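Side-chain contacts in S-adenosylmethionine:tRNA ribosyltransferase-isomerase (Thermus thermophilus, PDB 1WDI), which probably transfers and isomerises the ribose of S-adenosylmethionine onto the 7-aminomethyl-7-deazaguanine base of tRNA, giving epoxyqueuosine: residues Asp25-Met30 against Gly186-Pro191; Phe38-Lys43 against Tyr325-Ala330. One frame throughout, in Å; residues are numbered along the deposited sequence.

Interaction 1 (Asp25-Met30 against Gly186-Pro191); sequences DMARLM and GLHFTP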
loop_
_atom_site.group_PDB
_atom_site.type_symbol
_atom_site.label_atom_id
_atom_site.label_comp_id
_atom_site.label_asym_id
_atom_site.label_seq_id
_atom_site.Cartn_x
_atom_site.Cartn_y
_atom_site.Cartn_z
ATOM N N ASP A 25 -13.745 11.768 1.162
ATOM C CA ASP A 25 -13.011 12.918 0.656
ATOM C C ASP A 25 -13.265 14.211 1.427
ATOM O O ASP A 25 -12.896 15.294 0.971
ATOM C CB ASP A 25 -13.289 13.134 -0.838
ATOM C CG ASP A 25 -14.758 13.382 -1.136
ATOM O OD1 ASP A 25 -15.572 13.418 -0.194
ATOM O OD2 ASP A 25 -15.092 13.541 -2.328
ATOM N N MET A 26 -13.900 14.101 2.591
ATOM C CA MET A 26 -14.138 15.276 3.420
ATOM C C MET A 26 -13.037 15.329 4.478
ATOM O O MET A 26 -12.978 16.250 5.291
ATOM C CB MET A 26 -15.524 15.235 4.069
ATOM C CG MET A 26 -16.654 15.704 3.144
ATOM S SD MET A 26 -16.454 17.410 2.533
ATOM C CE MET A 26 -16.983 18.360 3.991
ATOM N N ALA A 27 -12.162 14.328 4.456
ATOM C CA ALA A 27 -11.025 14.303 5.370
ATOM C C ALA A 27 -10.210 15.554 5.042
ATOM O O ALA A 27 -10.208 16.016 3.901
ATOM C CB ALA A 27 -10.183 13.059 5.127
ATOM N N ARG A 28 -9.515 16.112 6.026
ATOM C CA ARG A 28 -8.724 17.307 5.763
ATOM C C ARG A 28 -7.503 16.996 4.899
ATOM O O ARG A 28 -7.028 15.860 4.857
ATOM C CB ARG A 28 -8.294 17.955 7.082
ATOM C CG ARG A 28 -9.476 18.406 7.944
ATOM C CD ARG A 28 -9.013 19.059 9.232
ATOM N NE ARG A 28 -8.242 20.269 8.966
ATOM C CZ ARG A 28 -7.693 21.026 9.909
ATOM N NH1 ARG A 28 -7.830 20.699 11.187
ATOM N NH2 ARG A 28 -6.998 22.102 9.570
ATOM N N LEU A 29 -7.013 18.012 4.195
ATOM C CA LEU A 29 -5.849 17.859 3.338
ATOM C C LEU A 29 -4.900 19.029 3.555
ATOM O O LEU A 29 -5.263 20.186 3.318
ATOM C CB LEU A 29 -6.265 17.813 1.859
ATOM C CG LEU A 29 -5.129 17.848 0.833
ATOM C CD1 LEU A 29 -4.300 16.560 0.936
ATOM C CD2 LEU A 29 -5.693 18.004 -0.571
ATOM N N MET A 30 -3.692 18.736 4.025
ATOM C CA MET A 30 -2.711 19.789 4.220
ATOM C C MET A 30 -1.826 19.797 2.987
ATOM O O MET A 30 -1.194 18.789 2.662
ATOM C CB MET A 30 -1.842 19.540 5.467
ATOM C CG MET A 30 -0.775 20.614 5.662
ATOM S SD MET A 30 0.462 20.284 6.963
ATOM C CE MET A 30 -0.469 20.745 8.386
ATOM N N GLY A 186 -5.057 5.840 -0.427
ATOM C CA GLY A 186 -6.063 5.733 -1.469
ATOM C C GLY A 186 -7.495 5.681 -0.963
ATOM O O GLY A 186 -8.430 5.952 -1.716
ATOM N N LEU A 187 -7.673 5.335 0.309
ATOM C CA LEU A 187 -9.006 5.237 0.900
ATOM C C LEU A 187 -9.748 6.574 0.895
ATOM O O LEU A 187 -10.979 6.603 0.914
ATOM C CB LEU A 187 -8.912 4.725 2.340
ATOM C CG LEU A 187 -10.247 4.544 3.082
ATOM C CD1 LEU A 187 -10.927 3.265 2.602
ATOM C CD2 LEU A 187 -10.008 4.476 4.585
ATOM N N HIS A 188 -8.993 7.670 0.864
ATOM C CA HIS A 188 -9.566 9.019 0.876
ATOM C C HIS A 188 -10.347 9.395 -0.373
ATOM O O HIS A 188 -11.166 10.317 -0.343
ATOM C CB HIS A 188 -8.456 10.048 1.095
ATOM C CG HIS A 188 -7.712 9.864 2.380
ATOM N ND1 HIS A 188 -8.312 10.007 3.612
ATOM C CD2 HIS A 188 -6.417 9.554 2.625
ATOM C CE1 HIS A 188 -7.417 9.797 4.561
ATOM N NE2 HIS A 188 -6.259 9.520 3.989
ATOM N N PHE A 189 -10.090 8.692 -1.472
ATOM C CA PHE A 189 -10.766 8.977 -2.726
ATOM C C PHE A 189 -12.146 8.334 -2.825
ATOM O O PHE A 189 -12.384 7.250 -2.298
ATOM C CB PHE A 189 -9.916 8.522 -3.921
ATOM C CG PHE A 189 -8.658 9.324 -4.118
ATOM C CD1 PHE A 189 -7.600 9.221 -3.216
ATOM C CD2 PHE A 189 -8.528 10.183 -5.207
ATOM C CE1 PHE A 189 -6.430 9.962 -3.398
ATOM C CE2 PHE A 189 -7.368 10.926 -5.399
ATOM C CZ PHE A 189 -6.309 10.815 -4.489
ATOM N N THR A 190 -13.048 9.021 -3.511
ATOM C CA THR A 190 -14.404 8.542 -3.720
ATOM C C THR A 190 -14.615 8.490 -5.223
ATOM O O THR A 190 -13.850 9.086 -5.983
ATOM C CB THR A 190 -15.443 9.526 -3.164
ATOM O OG1 THR A 190 -15.218 10.810 -3.755
ATOM C CG2 THR A 190 -15.343 9.635 -1.639
ATOM N N PRO A 191 -15.654 7.773 -5.675
ATOM C CA PRO A 191 -15.908 7.701 -7.114
ATOM C C PRO A 191 -16.096 9.109 -7.680
ATOM O O PRO A 191 -15.685 9.395 -8.804
ATOM C CB PRO A 191 -17.184 6.860 -7.191
ATOM C CG PRO A 191 -17.019 5.921 -6.034
ATOM C CD PRO A 191 -16.538 6.852 -4.936
#
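T190 is the N-cap of helix 191-199, and D25, in the turn that leads into strand 28-32, accepts a hydrogen bond from this cap. The hydroxyl of T190 works in two directions. It accepts a hydrogen bond from the backbone N of L193, in the first turn of the helix, and T190 OG1 donates to D25 OD2 at 3.1 Å. The donor comes in from above the carboxylate, 67° out of its plane. The two side chains cross at about a right angle. The methyl of T190 packs by the same group, with T190 CG2 3.8 Å from D25 CG. The first torsion of D25, 60°, sets the carboxylate between its backbone N and carbonyl carbon, where it meets the threonine. An alanine here would remove the acceptor of the T190 hydroxyl, and the side chain of this buried N-cap is likely to be held less firmly.

The backbone also comes close, but without a bond. D25 N lies 3.3 Å from H188 O at a poor angle, and D25 CB is 3.6 Å from the same oxygen. R24, just before 25-30, adds a link: its NH2 is hydrogen-bonded to F189 O. Before the cap, a short 3-10 turn is closed by F189 N to G186 O. H188 is the last residue of this turn, and its ring lies beside A27, just ahead of the strand. NE2 of the H188 ring is bonded to OD1 of N300. At the other ring nitrogen the A27 methyl makes a van der Waals contact, coming in obliquely, with A27 CB 3.9 Å from H188 ND1.

Interaction 2 (Phe38-Lys43 against Tyr325-Ala330); sequences FRVAHK and YRLAVA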
loop_
_atom_site.group_PDB
_atom_site.type_symbol
_atom_site.label_atom_id
_atom_site.label_comp_id
_atom_site.label_asym_id
_atom_site.label_seq_id
_atom_site.Cartn_x
_atom_site.Cartn_y
_atom_site.Cartn_z
ATOM N N PHE A 38 8.196 28.336 3.499
ATOM C CA PHE A 38 7.305 27.423 4.189
ATOM C C PHE A 38 5.898 27.985 3.962
ATOM O O PHE A 38 5.642 29.151 4.239
ATOM C CB PHE A 38 7.603 27.422 5.689
ATOM C CG PHE A 38 6.713 26.509 6.489
ATOM C CD1 PHE A 38 7.001 25.151 6.595
ATOM C CD2 PHE A 38 5.590 27.008 7.140
ATOM C CE1 PHE A 38 6.186 24.301 7.342
ATOM C CE2 PHE A 38 4.765 26.169 7.890
ATOM C CZ PHE A 38 5.062 24.813 7.994
ATOM N N ARG A 39 4.998 27.163 3.445
ATOM C CA ARG A 39 3.630 27.603 3.212
ATOM C C ARG A 39 2.738 26.393 3.012
ATOM O O ARG A 39 3.120 25.420 2.359
ATOM C CB ARG A 39 3.550 28.537 1.994
ATOM C CG ARG A 39 3.948 27.915 0.672
ATOM C CD ARG A 39 4.007 28.981 -0.420
ATOM N NE ARG A 39 4.286 28.412 -1.736
ATOM C CZ ARG A 39 5.429 27.826 -2.082
ATOM N NH1 ARG A 39 6.434 27.726 -1.211
ATOM N NH2 ARG A 39 5.564 27.325 -3.303
ATOM N N VAL A 40 1.557 26.450 3.608
ATOM C CA VAL A 40 0.617 25.357 3.505
ATOM C C VAL A 40 -0.782 25.890 3.239
ATOM O O VAL A 40 -1.071 27.068 3.457
ATOM C CB VAL A 40 0.578 24.527 4.814
ATOM C CG1 VAL A 40 1.979 24.048 5.181
ATOM C CG2 VAL A 40 -0.004 25.366 5.942
ATOM N N ALA A 41 -1.641 25.013 2.740
ATOM C CA ALA A 41 -3.027 25.364 2.500
ATOM C C ALA A 41 -3.786 24.329 3.310
ATOM O O ALA A 41 -3.461 23.143 3.260
ATOM C CB ALA A 41 -3.370 25.241 1.013
ATOM N N HIS A 42 -4.766 24.777 4.087
ATOM C CA HIS A 42 -5.563 23.866 4.892
ATOM C C HIS A 42 -6.848 23.609 4.120
ATOM O O HIS A 42 -7.759 24.437 4.105
ATOM C CB HIS A 42 -5.838 24.488 6.263
ATOM C CG HIS A 42 -4.598 24.682 7.078
ATOM N ND1 HIS A 42 -3.834 23.626 7.529
ATOM C CD2 HIS A 42 -3.945 25.807 7.461
ATOM C CE1 HIS A 42 -2.764 24.090 8.149
ATOM N NE2 HIS A 42 -2.807 25.411 8.122
ATOM N N LYS A 43 -6.894 22.451 3.469
ATOM C CA LYS A 43 -8.024 22.063 2.636
ATOM C C LYS A 43 -8.650 20.744 3.058
ATOM O O LYS A 43 -8.528 20.301 4.203
ATOM C CB LYS A 43 -7.556 21.932 1.179
ATOM C CG LYS A 43 -7.022 23.224 0.556
ATOM C CD LYS A 43 -8.168 24.110 0.082
ATOM C CE LYS A 43 -7.674 25.495 -0.318
ATOM N NZ LYS A 43 -8.780 26.322 -0.888
ATOM N N TYR A 325 4.415 18.727 10.377
ATOM C CA TYR A 325 3.757 17.778 11.268
ATOM C C TYR A 325 3.362 18.439 12.583
ATOM O O TYR A 325 2.302 18.154 13.134
ATOM C CB TYR A 325 4.659 16.569 11.538
ATOM C CG TYR A 325 4.396 15.403 10.605
ATOM C CD1 TYR A 325 4.686 15.491 9.245
ATOM C CD2 TYR A 325 3.837 14.222 11.083
ATOM C CE1 TYR A 325 4.423 14.420 8.381
ATOM C CE2 TYR A 325 3.568 13.154 10.235
ATOM C CZ TYR A 325 3.863 13.257 8.887
ATOM O OH TYR A 325 3.593 12.191 8.050
ATOM N N ARG A 326 4.214 19.325 13.086
ATOM C CA ARG A 326 3.904 20.025 14.327
ATOM C C ARG A 326 2.694 20.918 14.063
ATOM O O ARG A 326 1.804 21.029 14.900
ATOM C CB ARG A 326 5.103 20.863 14.777
ATOM C CG ARG A 326 5.570 20.552 16.187
ATOM C CD ARG A 326 7.080 20.369 16.242
ATOM N NE ARG A 326 7.794 21.541 15.744
ATOM C CZ ARG A 326 8.980 21.482 15.153
ATOM N NH1 ARG A 326 9.578 20.304 14.992
ATOM N NH2 ARG A 326 9.560 22.588 14.709
ATOM N N LEU A 327 2.659 21.540 12.889
ATOM C CA LEU A 327 1.540 22.399 12.516
ATOM C C LEU A 327 0.267 21.556 12.438
ATOM O O LEU A 327 -0.785 21.962 12.925
ATOM C CB LEU A 327 1.791 23.069 11.156
ATOM C CG LEU A 327 0.656 23.983 10.658
ATOM C CD1 LEU A 327 0.523 25.175 11.610
ATOM C CD2 LEU A 327 0.934 24.474 9.235
ATOM N N ALA A 328 0.371 20.382 11.821
ATOM C CA ALA A 328 -0.770 19.478 11.684
ATOM C C ALA A 328 -1.322 19.138 13.061
ATOM O O ALA A 328 -2.540 19.141 13.276
ATOM C CB ALA A 328 -0.351 18.205 10.961
ATOM N N VAL A 329 -0.425 18.836 13.993
ATOM C CA VAL A 329 -0.841 18.518 15.352
ATOM C C VAL A 329 -1.570 19.725 15.955
ATOM O O VAL A 329 -2.697 19.608 16.430
ATOM C CB VAL A 329 0.368 18.170 16.250
ATOM C CG1 VAL A 329 -0.082 18.052 17.711
ATOM C CG2 VAL A 329 0.998 16.861 15.789
ATOM N N ALA A 330 -0.921 20.885 15.916
ATOM C CA ALA A 330 -1.495 22.112 16.464
ATOM C C ALA A 330 -2.827 22.500 15.819
ATOM O O ALA A 330 -3.689 23.084 16.476
ATOM C CB ALA A 330 -0.497 23.255 16.322
#
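L327 projects from helix 318-330 toward the edge formed by strand 40-44 and the loop before it. The backbones stay well apart, with V40 CA and L327 CA 9.5 Å from each other, so side chains make the whole contact. L327 CB leaves the helix pointing at the strand. CG lies anti to the backbone N, chi1 179°, which extends the side chain away from the helix. CB and CG act as the stalk. At CG the chain forks, and the CD2 branch does the touching while CD1 takes no close part.

CD2 has three partners. The nearest is V40, which reaches toward it tip to tip, with V40 CG2 3.5 Å from L327 CD2. H42 comes next, two residues along on the same face of the strand. Its imidazole meets the methyl at an edge, near the ring plane, with H42 CE1 3.9 Å from L327 CD2. H42 NE2 is almost as near to L327 CD2, at 4.0 Å. F38 borders the methyl too. It also offers a ring edge, and F38 CZ lies 4.3 Å from L327 CD2.

The polar end of the histidine is held elsewhere. H42 ND1 is hydrogen-bonded to the hydroxyl of Y333, beyond the end of the helix. This leaves the CE1-NE2 side of the ring to face the leucine.

The contact is small and near the surface. Its chemistry is van der Waals packing of one methyl against a valine and two ring edges. Such packing implies a fit set by shape and by partial covering of the leucine, with little directional preference of its own.

The segments alternate along the chain: 25-30, 38-43, 186-191, then 325-330. The centres of interactions 1 and 2 lie about 17 Å apart. Strands 28-32 and 40-44 are antiparallel neighbours in the large mixed sheet, and L29 N to K43 O, at 2.7 Å, is a probable hydrogen bond between them. Interaction 1 ties the turn leading into this hairpin to the N-cap of helix 191-199 and the 3-10 turn before it. Interaction 2 ties its second strand to helix 318-330. That helix also meets the first strand, where M30 CE packs 3.5 Å from A328 CA. One N-terminal hairpin is thus joined to two helices from much later in the sequence.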